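Local coordinates for protein glycoside Hydrolase Family 43_12 (Metagenome, PDB 7JVH) that probably hydrolyses glycosidic bonds in plant cell-wall glycans, as a family 43 (subfamily 12) glycoside hydrolase from a gut metagenome, at residues Leu449-Lys454 with Lys480-Val485; Phe528-Thr531 with Lys536-Ile539; Arg202-Trp207 with Glu239-Tyr244. One frame throughout, in Å; residues are numbered along the deposited sequence.

Contact 1 (Leu449-Lys454 with Lys480-Val485); sequences LSYNTK and KEQVLV
Tyr-451 and Gln-482 meet where the two sheets of the C-terminal concanavalin A-like sandwich face each other. One flank of the ring does the touching: CE2 of Tyr-451 lies 3.5 Å from CG of Gln-482. The approach is oblique, and the ring and amide planes stand 49° apart. The Gln-482 chain bends at chi2 (67°), and this brings its amide back beside the ring instead of running on past it. NE2 of Gln-482 is 3.9 Å from CE2 of Tyr-451. The methyl of Thr-453 comes in across the amide at about a right angle, with CG2 also 3.9 Å from Gln-482 NE2. The polar ends find their partners elsewhere. Tyr-451 OH bonds to Gln-457 O and Thr-477 OG1. Gln-482 OE1 accepts from Leu-511 N. With an alanine here, the CE2 side of the Tyr-451 ring would probably face a gap and Leu-511 N would be likely to lose its acceptor. The contact itself is therefore van der Waals packing between an aromatic ring, a methyl and a folded amide chain. Bonds to residues outside the pair probably hold both groups in place; Thr-477 OG1 serves both, though its link to Gln-482 NE2 is weak.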
loop_
_atom_site.group_PDB
_atom_site.type_symbol
_atom_site.label_atom_id
_atom_site.label_comp_id
_atom_site.label_asym_id
_atom_site.label_seq_id
_atom_site.Cartn_x
_atom_site.Cartn_y
_atom_site.Cartn_z
ATOM N N LEU A 449 -11.494 -0.252 24.978
ATOM C CA LEU A 449 -12.853 0.008 24.528
ATOM C C LEU A 449 -13.837 -0.039 25.679
ATOM O O LEU A 449 -13.666 -0.792 26.632
ATOM C CB LEU A 449 -13.283 -0.945 23.383
ATOM C CG LEU A 449 -13.638 -2.402 23.703
ATOM C CD1 LEU A 449 -14.757 -2.939 22.841
ATOM C CD2 LEU A 449 -12.406 -3.276 23.562
ATOM N N SER A 450 -14.849 0.827 25.584
ATOM C CA SER A 450 -15.993 0.849 26.462
ATOM C C SER A 450 -17.146 0.244 25.670
ATOM O O SER A 450 -17.595 0.801 24.677
ATOM C CB SER A 450 -16.295 2.271 26.911
ATOM O OG SER A 450 -17.618 2.369 27.393
ATOM N N TYR A 451 -17.600 -0.927 26.126
ATOM C CA TYR A 451 -18.479 -1.800 25.380
ATOM C C TYR A 451 -19.887 -1.512 25.814
ATOM O O TYR A 451 -20.300 -1.907 26.906
ATOM C CB TYR A 451 -18.097 -3.263 25.657
ATOM C CG TYR A 451 -19.077 -4.264 25.116
ATOM C CD1 TYR A 451 -18.986 -4.715 23.801
ATOM C CD2 TYR A 451 -20.115 -4.736 25.901
ATOM C CE1 TYR A 451 -19.898 -5.624 23.282
ATOM C CE2 TYR A 451 -21.039 -5.644 25.393
ATOM C CZ TYR A 451 -20.925 -6.083 24.079
ATOM O OH TYR A 451 -21.835 -6.982 23.618
ATOM N N ASN A 452 -20.612 -0.752 24.990
ATOM C CA ASN A 452 -22.077 -0.602 25.104
ATOM C C ASN A 452 -22.872 -1.903 25.381
ATOM O O ASN A 452 -23.125 -2.693 24.476
ATOM C CB ASN A 452 -22.621 0.053 23.842
ATOM C CG ASN A 452 -24.059 0.468 23.993
ATOM O OD1 ASN A 452 -24.830 -0.198 24.677
ATOM N ND2 ASN A 452 -24.430 1.583 23.374
ATOM N N THR A 453 -23.273 -2.092 26.643
ATOM C CA THR A 453 -24.020 -3.286 27.093
ATOM C C THR A 453 -25.455 -3.291 26.594
ATOM O O THR A 453 -26.080 -4.328 26.541
ATOM C CB THR A 453 -24.026 -3.421 28.628
ATOM O OG1 THR A 453 -24.600 -2.235 29.180
ATOM C CG2 THR A 453 -22.609 -3.626 29.131
ATOM N N LYS A 454 -25.967 -2.112 26.242
ATOM C CA LYS A 454 -27.330 -1.959 25.731
ATOM C C LYS A 454 -27.451 -2.486 24.297
ATOM O O LYS A 454 -28.376 -3.225 23.999
ATOM C CB LYS A 454 -27.823 -0.510 25.827
ATOM C CG LYS A 454 -29.250 -0.324 25.329
ATOM C CD LYS A 454 -29.817 1.048 25.670
ATOM C CE LYS A 454 -31.200 1.234 25.033
ATOM N NZ LYS A 454 -31.560 2.654 24.715
ATOM N N LYS A 480 -27.173 -11.695 30.482
ATOM C CA LYS A 480 -26.814 -10.347 30.918
ATOM C C LYS A 480 -25.366 -10.434 31.387
ATOM O O LYS A 480 -25.007 -10.016 32.498
ATOM C CB LYS A 480 -27.753 -9.821 32.022
ATOM C CG LYS A 480 -27.488 -8.355 32.428
ATOM C CD LYS A 480 -27.404 -7.410 31.227
ATOM C CE LYS A 480 -27.062 -5.995 31.657
ATOM N NZ LYS A 480 -25.617 -5.877 31.968
ATOM N N GLU A 481 -24.542 -11.009 30.510
ATOM C CA GLU A 481 -23.136 -11.237 30.743
ATOM C C GLU A 481 -22.355 -11.109 29.437
ATOM O O GLU A 481 -22.819 -11.514 28.371
ATOM C CB GLU A 481 -22.921 -12.625 31.344
ATOM C CG GLU A 481 -23.050 -12.650 32.866
ATOM C CD GLU A 481 -22.322 -13.829 33.491
ATOM O OE1 GLU A 481 -21.237 -14.198 32.936
ATOM O OE2 GLU A 481 -22.831 -14.368 34.523
ATOM N N GLN A 482 -21.140 -10.561 29.549
ATOM C CA GLN A 482 -20.218 -10.459 28.435
ATOM C C GLN A 482 -19.246 -11.626 28.403
ATOM O O GLN A 482 -18.898 -12.182 29.434
ATOM C CB GLN A 482 -19.502 -9.111 28.428
ATOM C CG GLN A 482 -20.371 -7.959 27.944
ATOM C CD GLN A 482 -21.504 -7.663 28.885
ATOM O OE1 GLN A 482 -21.283 -7.609 30.073
ATOM N NE2 GLN A 482 -22.702 -7.478 28.374
ATOM N N VAL A 483 -18.809 -11.971 27.187
ATOM C CA VAL A 483 -17.876 -13.056 26.927
ATOM C C VAL A 483 -16.833 -12.543 25.938
ATOM O O VAL A 483 -17.072 -11.575 25.232
ATOM C CB VAL A 483 -18.592 -14.277 26.336
ATOM C CG1 VAL A 483 -19.590 -14.821 27.323
ATOM C CG2 VAL A 483 -19.276 -13.905 25.016
ATOM N N LEU A 484 -15.674 -13.199 25.902
ATOM C CA LEU A 484 -14.677 -12.925 24.896
ATOM C C LEU A 484 -14.561 -14.117 23.975
ATOM O O LEU A 484 -14.458 -15.252 24.433
ATOM C CB LEU A 484 -13.305 -12.589 25.510
ATOM C CG LEU A 484 -13.034 -11.180 26.000
ATOM C CD1 LEU A 484 -11.642 -11.150 26.619
ATOM C CD2 LEU A 484 -13.160 -10.159 24.877
ATOM N N VAL A 485 -14.583 -13.838 22.666
ATOM C CA VAL A 485 -14.536 -14.856 21.638
ATOM C C VAL A 485 -13.369 -14.558 20.681
ATOM O O VAL A 485 -13.224 -13.441 20.191
ATOM C CB VAL A 485 -15.877 -14.932 20.880
ATOM C CG1 VAL A 485 -15.835 -15.991 19.773
ATOM C CG2 VAL A 485 -17.016 -15.222 21.852
#

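Contact 2 (Phe528-Thr531 with Lys536-Ile539); sequences FSYT and KKNI
Tyr-530 O receives two groups from the opposite strand. Lys-537 N bonds to it at 3.0 Å with an N-H...O angle of 174°, and the CA-H of Lys-536 adds a longer contact. The return bond, Tyr-530 N to Lys-537 O, is also 3.0 Å. Together they make Tyr-530 and Lys-537 a hydrogen-bonded antiparallel pair. Ile-539 N reaches Phe-528 O at 3.2 Å, but from above the carbonyl plane. The strands form a beta hairpin, and 536-544 pairs with 525-531 at the end of a sandwich sheet.

The Tyr-530 ring leans over its partner strand. Its chi1 of 65° sets CG between the backbone N and the carbonyl carbon, and the ring then runs obliquely past Lys-537. Tyr-530 OH is 3.5 Å from Lys-537 CD. At the other end of the ring, CD1 of Tyr-530 lies 4.0 Å from CG2 of Ile-539. On this face Phe-528 and Ile-539 pack on Leu-473 of the second sheet.

The other face carries Ser-529, Thr-531, Lys-536 and Asn-538. Lys-536 is fully extended, and its methylenes pass both hydroxyls: CG is 3.4 Å from Thr-531 OG1, and CE is 3.3 Å from Ser-529 OG. The chemistry thus divides by face. Phe-528, Tyr-530 and Ile-539 help build the sandwich core, with Lys-537 at the exposed margin, its methylenes along the tyrosine. The other face is polar and lies along an exposed lysine. The two straight bonds of the Tyr-530/Lys-537 pair fix the register of the strands.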
loop_
_atom_site.group_PDB
_atom_site.type_symbol
_atom_site.label_atom_id
_atom_site.label_comp_id
_atom_site.label_asym_id
_atom_site.label_seq_id
_atom_site.Cartn_x
_atom_site.Cartn_y
_atom_site.Cartn_z
ATOM N N PHE A 528 -3.110 -13.563 21.145
ATOM C CA PHE A 528 -4.088 -12.615 21.621
ATOM C C PHE A 528 -4.146 -12.637 23.161
ATOM O O PHE A 528 -3.721 -13.598 23.805
ATOM C CB PHE A 528 -5.459 -12.936 20.998
ATOM C CG PHE A 528 -5.605 -12.442 19.579
ATOM C CD1 PHE A 528 -5.120 -13.182 18.508
ATOM C CD2 PHE A 528 -6.228 -11.236 19.313
ATOM C CE1 PHE A 528 -5.273 -12.734 17.205
ATOM C CE2 PHE A 528 -6.377 -10.780 17.993
ATOM C CZ PHE A 528 -5.896 -11.532 16.948
ATOM N N SER A 529 -4.651 -11.539 23.732
ATOM C CA SER A 529 -4.798 -11.390 25.159
ATOM C C SER A 529 -5.817 -10.320 25.442
ATOM O O SER A 529 -6.142 -9.506 24.561
ATOM C CB SER A 529 -3.459 -10.998 25.816
ATOM O OG SER A 529 -3.073 -9.663 25.487
ATOM N N TYR A 530 -6.292 -10.315 26.695
ATOM C CA TYR A 530 -7.186 -9.298 27.218
ATOM C C TYR A 530 -6.718 -8.910 28.605
ATOM O O TYR A 530 -6.115 -9.719 29.308
ATOM C CB TYR A 530 -8.631 -9.800 27.250
ATOM C CG TYR A 530 -8.906 -10.952 28.196
ATOM C CD1 TYR A 530 -8.445 -12.228 27.920
ATOM C CD2 TYR A 530 -9.657 -10.757 29.362
ATOM C CE1 TYR A 530 -8.705 -13.280 28.775
ATOM C CE2 TYR A 530 -9.947 -11.804 30.221
ATOM C CZ TYR A 530 -9.465 -13.061 29.928
ATOM O OH TYR A 530 -9.715 -14.098 30.779
ATOM N N THR A 531 -6.972 -7.651 28.983
ATOM C CA THR A 531 -6.533 -7.104 30.255
ATOM C C THR A 531 -7.722 -6.410 30.897
ATOM O O THR A 531 -8.191 -5.375 30.401
ATOM C CB THR A 531 -5.374 -6.107 30.088
ATOM O OG1 THR A 531 -4.288 -6.743 29.394
ATOM C CG2 THR A 531 -4.922 -5.577 31.482
ATOM N N LYS A 536 -3.474 -9.161 33.039
ATOM C CA LYS A 536 -3.405 -9.511 31.622
ATOM C C LYS A 536 -3.292 -11.023 31.448
ATOM O O LYS A 536 -2.388 -11.639 31.996
ATOM C CB LYS A 536 -2.192 -8.853 30.970
ATOM C CG LYS A 536 -2.007 -9.204 29.504
ATOM C CD LYS A 536 -0.802 -8.490 28.916
ATOM C CE LYS A 536 -0.575 -8.872 27.464
ATOM N NZ LYS A 536 0.812 -8.668 27.017
ATOM N N LYS A 537 -4.204 -11.605 30.655
ATOM C CA LYS A 537 -4.246 -13.037 30.399
ATOM C C LYS A 537 -4.295 -13.304 28.905
ATOM O O LYS A 537 -5.003 -12.628 28.165
ATOM C CB LYS A 537 -5.487 -13.667 31.041
ATOM C CG LYS A 537 -5.634 -13.419 32.528
ATOM C CD LYS A 537 -7.052 -13.750 32.980
ATOM C CE LYS A 537 -7.146 -13.934 34.494
ATOM N NZ LYS A 537 -8.471 -13.503 35.005
ATOM N N ASN A 538 -3.521 -14.303 28.470
ATOM C CA ASN A 538 -3.588 -14.853 27.130
ATOM C C ASN A 538 -4.929 -15.536 26.914
ATOM O O ASN A 538 -5.424 -16.202 27.805
ATOM C CB ASN A 538 -2.473 -15.877 26.929
ATOM C CG ASN A 538 -1.143 -15.241 26.593
ATOM O OD1 ASN A 538 -1.049 -14.026 26.429
ATOM N ND2 ASN A 538 -0.102 -16.069 26.461
ATOM N N ILE A 539 -5.514 -15.338 25.731
ATOM C CA ILE A 539 -6.691 -16.075 25.269
ATOM C C ILE A 539 -6.349 -16.709 23.925
ATOM O O ILE A 539 -5.885 -16.040 23.021
ATOM C CB ILE A 539 -7.959 -15.198 25.172
ATOM C CG1 ILE A 539 -9.108 -15.999 24.561
ATOM C CG2 ILE A 539 -7.709 -13.906 24.385
ATOM C CD1 ILE A 539 -10.472 -15.643 25.132
#

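Contact 3 (Arg202-Trp207 with Glu239-Tyr244); sequences RCIKIW and EGPHIY
Ile-204 rests on the ring of Pro-241, and this aliphatic pair carries the contact. Two branches of the isoleucine do the touching. CG2 of Ile-204 is 3.9 Å from CB of Pro-241, and CD1 of Ile-204 is 3.9 Å from CG of the same proline. The side chains meet at a slant. With chi1 at -57°, CG1 lies beside the backbone N and CG2 points opposite to it. Chi2 (-55°) then turns CD1 toward the proline, so both methyls meet the CB-CG side of its ring. CD1 of Ile-204 also comes within 4.2 Å of CA of Glu-239. No polar atom is used here, and all three residues are buried.

The two strands belong to different four-stranded antiparallel sheets, 203-210 to one and 239-246 to the next along the chain. Five such sheets make up the catalytic region, as expected for the five-bladed beta-propeller of family 43, so this packing joins neighbouring blades. The start of strand 239-246 probably borders the central active-site pocket of such propellers.

A second layer surrounds the pair. Val-187 touches both Ile-204 and Pro-241 from strand 184-190. Cys-254 does the same from strand 249-255, and Leu-252 adds to the cover of Pro-241. Just before the proline the chain turns at Gly-240, whose positive phi (42°) suits glycine. Gly-240 N bonds to Asp-173 OD2. Glu-239 directs its CB away from Ile-204. Its OE1 lies close to Asp-173 OD2 and bonds to a glycerol, probably from the crystallisation liquor.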
loop_
_atom_site.group_PDB
_atom_site.type_symbol
_atom_site.label_atom_id
_atom_site.label_comp_id
_atom_site.label_asym_id
_atom_site.label_seq_id
_atom_site.Cartn_x
_atom_site.Cartn_y
_atom_site.Cartn_z
ATOM N N ARG A 202 3.679 -9.673 -22.330
ATOM C CA ARG A 202 3.020 -8.386 -22.264
ATOM C C ARG A 202 3.783 -7.363 -23.091
ATOM O O ARG A 202 4.861 -7.659 -23.626
ATOM C CB ARG A 202 2.928 -7.940 -20.802
ATOM C CG ARG A 202 1.968 -8.773 -19.959
ATOM C CD ARG A 202 0.528 -8.888 -20.449
ATOM N NE ARG A 202 -0.275 -7.730 -20.066
ATOM C CZ ARG A 202 -1.562 -7.750 -19.745
ATOM N NH1 ARG A 202 -2.267 -8.892 -19.754
ATOM N NH2 ARG A 202 -2.168 -6.597 -19.466
ATOM N N CYS A 203 3.200 -6.163 -23.203
ATOM C CA CYS A 203 3.676 -5.111 -24.096
ATOM C C CYS A 203 3.634 -3.774 -23.420
ATOM O O CYS A 203 2.810 -3.550 -22.539
ATOM C CB CYS A 203 2.749 -5.002 -25.326
ATOM S SG CYS A 203 2.847 -6.397 -26.428
ATOM N N ILE A 204 4.520 -2.877 -23.858
ATOM C CA ILE A 204 4.433 -1.466 -23.538
ATOM C C ILE A 204 3.911 -0.735 -24.773
ATOM O O ILE A 204 4.455 -0.875 -25.869
ATOM C CB ILE A 204 5.784 -0.870 -23.116
ATOM C CG1 ILE A 204 6.359 -1.637 -21.917
ATOM C CG2 ILE A 204 5.637 0.614 -22.818
ATOM C CD1 ILE A 204 5.446 -1.725 -20.715
ATOM N N LYS A 205 2.849 0.049 -24.557
ATOM C CA LYS A 205 2.145 0.757 -25.587
ATOM C C LYS A 205 2.151 2.226 -25.237
ATOM O O LYS A 205 1.981 2.578 -24.086
ATOM C CB LYS A 205 0.702 0.249 -25.660
ATOM C CG LYS A 205 -0.085 0.799 -26.850
ATOM C CD LYS A 205 -1.391 0.055 -27.061
ATOM C CE LYS A 205 -1.139 -1.364 -27.568
ATOM N NZ LYS A 205 -2.386 -2.149 -27.666
ATOM N N ILE A 206 2.331 3.079 -26.253
ATOM C CA ILE A 206 2.295 4.527 -26.083
ATOM C C ILE A 206 1.176 5.135 -26.928
ATOM O O ILE A 206 0.839 4.617 -27.990
ATOM C CB ILE A 206 3.660 5.164 -26.413
ATOM C CG1 ILE A 206 3.693 6.628 -25.974
ATOM C CG2 ILE A 206 3.994 5.045 -27.901
ATOM C CD1 ILE A 206 5.100 7.218 -26.008
ATOM N N TRP A 207 0.592 6.225 -26.413
ATOM C CA TRP A 207 -0.473 6.989 -27.063
ATOM C C TRP A 207 -0.136 8.457 -26.940
ATOM O O TRP A 207 0.399 8.877 -25.922
ATOM C CB TRP A 207 -1.799 6.810 -26.329
ATOM C CG TRP A 207 -2.371 5.440 -26.303
ATOM C CD1 TRP A 207 -2.031 4.427 -25.465
ATOM C CD2 TRP A 207 -3.443 4.945 -27.118
ATOM N NE1 TRP A 207 -2.805 3.327 -25.712
ATOM C CE2 TRP A 207 -3.676 3.610 -26.728
ATOM C CE3 TRP A 207 -4.215 5.492 -28.150
ATOM C CZ2 TRP A 207 -4.649 2.809 -27.337
ATOM C CZ3 TRP A 207 -5.189 4.695 -28.751
ATOM C CH2 TRP A 207 -5.386 3.364 -28.350
ATOM N N GLU A 239 6.035 -4.048 -17.280
ATOM C CA GLU A 239 5.028 -3.125 -16.792
ATOM C C GLU A 239 5.683 -1.909 -16.121
ATOM O O GLU A 239 6.850 -1.624 -16.361
ATOM C CB GLU A 239 4.059 -3.874 -15.853
ATOM C CG GLU A 239 4.647 -4.315 -14.529
ATOM C CD GLU A 239 3.765 -5.330 -13.790
ATOM O OE1 GLU A 239 2.559 -5.384 -14.034
ATOM O OE2 GLU A 239 4.257 -6.097 -12.944
ATOM N N GLY A 240 4.897 -1.176 -15.321
ATOM C CA GLY A 240 5.299 0.070 -14.708
ATOM C C GLY A 240 6.084 1.019 -15.618
ATOM O O GLY A 240 7.067 1.606 -15.186
ATOM N N PRO A 241 5.677 1.231 -16.888
ATOM C CA PRO A 241 6.466 2.075 -17.801
ATOM C C PRO A 241 6.464 3.549 -17.390
ATOM O O PRO A 241 5.403 4.088 -17.067
ATOM C CB PRO A 241 5.739 1.909 -19.148
ATOM C CG PRO A 241 4.329 1.527 -18.771
ATOM C CD PRO A 241 4.426 0.725 -17.500
ATOM N N HIS A 242 7.645 4.182 -17.384
ATOM C CA HIS A 242 7.764 5.633 -17.220
ATOM C C HIS A 242 8.684 6.224 -18.299
ATOM O O HIS A 242 9.754 5.674 -18.590
ATOM C CB HIS A 242 8.298 5.991 -15.830
ATOM C CG HIS A 242 7.378 5.620 -14.711
ATOM N ND1 HIS A 242 6.148 6.214 -14.530
ATOM C CD2 HIS A 242 7.505 4.713 -13.709
ATOM C CE1 HIS A 242 5.561 5.686 -13.471
ATOM N NE2 HIS A 242 6.362 4.776 -12.959
ATOM N N ILE A 243 8.260 7.355 -18.873
ATOM C CA ILE A 243 9.077 8.114 -19.808
ATOM C C ILE A 243 9.728 9.276 -19.081
ATOM O O ILE A 243 9.081 9.965 -18.293
ATOM C CB ILE A 243 8.265 8.673 -21.000
ATOM C CG1 ILE A 243 7.536 7.560 -21.760
ATOM C CG2 ILE A 243 9.176 9.437 -21.952
ATOM C CD1 ILE A 243 8.428 6.669 -22.590
ATOM N N TYR A 244 11.028 9.468 -19.340
ATOM C CA TYR A 244 11.774 10.651 -18.929
ATOM C C TYR A 244 12.543 11.130 -20.145
ATOM O O TYR A 244 12.872 10.339 -21.022
ATOM C CB TYR A 244 12.742 10.331 -17.779
ATOM C CG TYR A 244 12.143 9.520 -16.647
ATOM C CD1 TYR A 244 11.381 10.120 -15.643
ATOM C CD2 TYR A 244 12.352 8.146 -16.581
ATOM C CE1 TYR A 244 10.851 9.376 -14.616
ATOM C CE2 TYR A 244 11.814 7.386 -15.549
ATOM C CZ TYR A 244 11.071 8.002 -14.577
ATOM O OH TYR A 244 10.545 7.228 -13.571
#

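How the contacts relate
From the N terminus, contact 3 comes first. It closes a loop of 31 residues and ties two successive blades of the propeller. Contact 1 follows in the C-terminal domain, closing 25 residues and joining the two sheets of the sandwich. Contact 2 comes last and closes a four-residue hairpin turn. It pairs strands 525-531 and 536-544 within the sheet that also holds strand 442-451 of contact 1. The three lie in series, so none nests in or crosses another. Contacts 1 and 2 have centres 16 Å apart and touch where Leu-484 packs on Tyr-530 between the sheets. Contact 3 stands on the far side of the chain's centre, its nearest atoms about 38 Å from contact 1 and about 32 Å from contact 2.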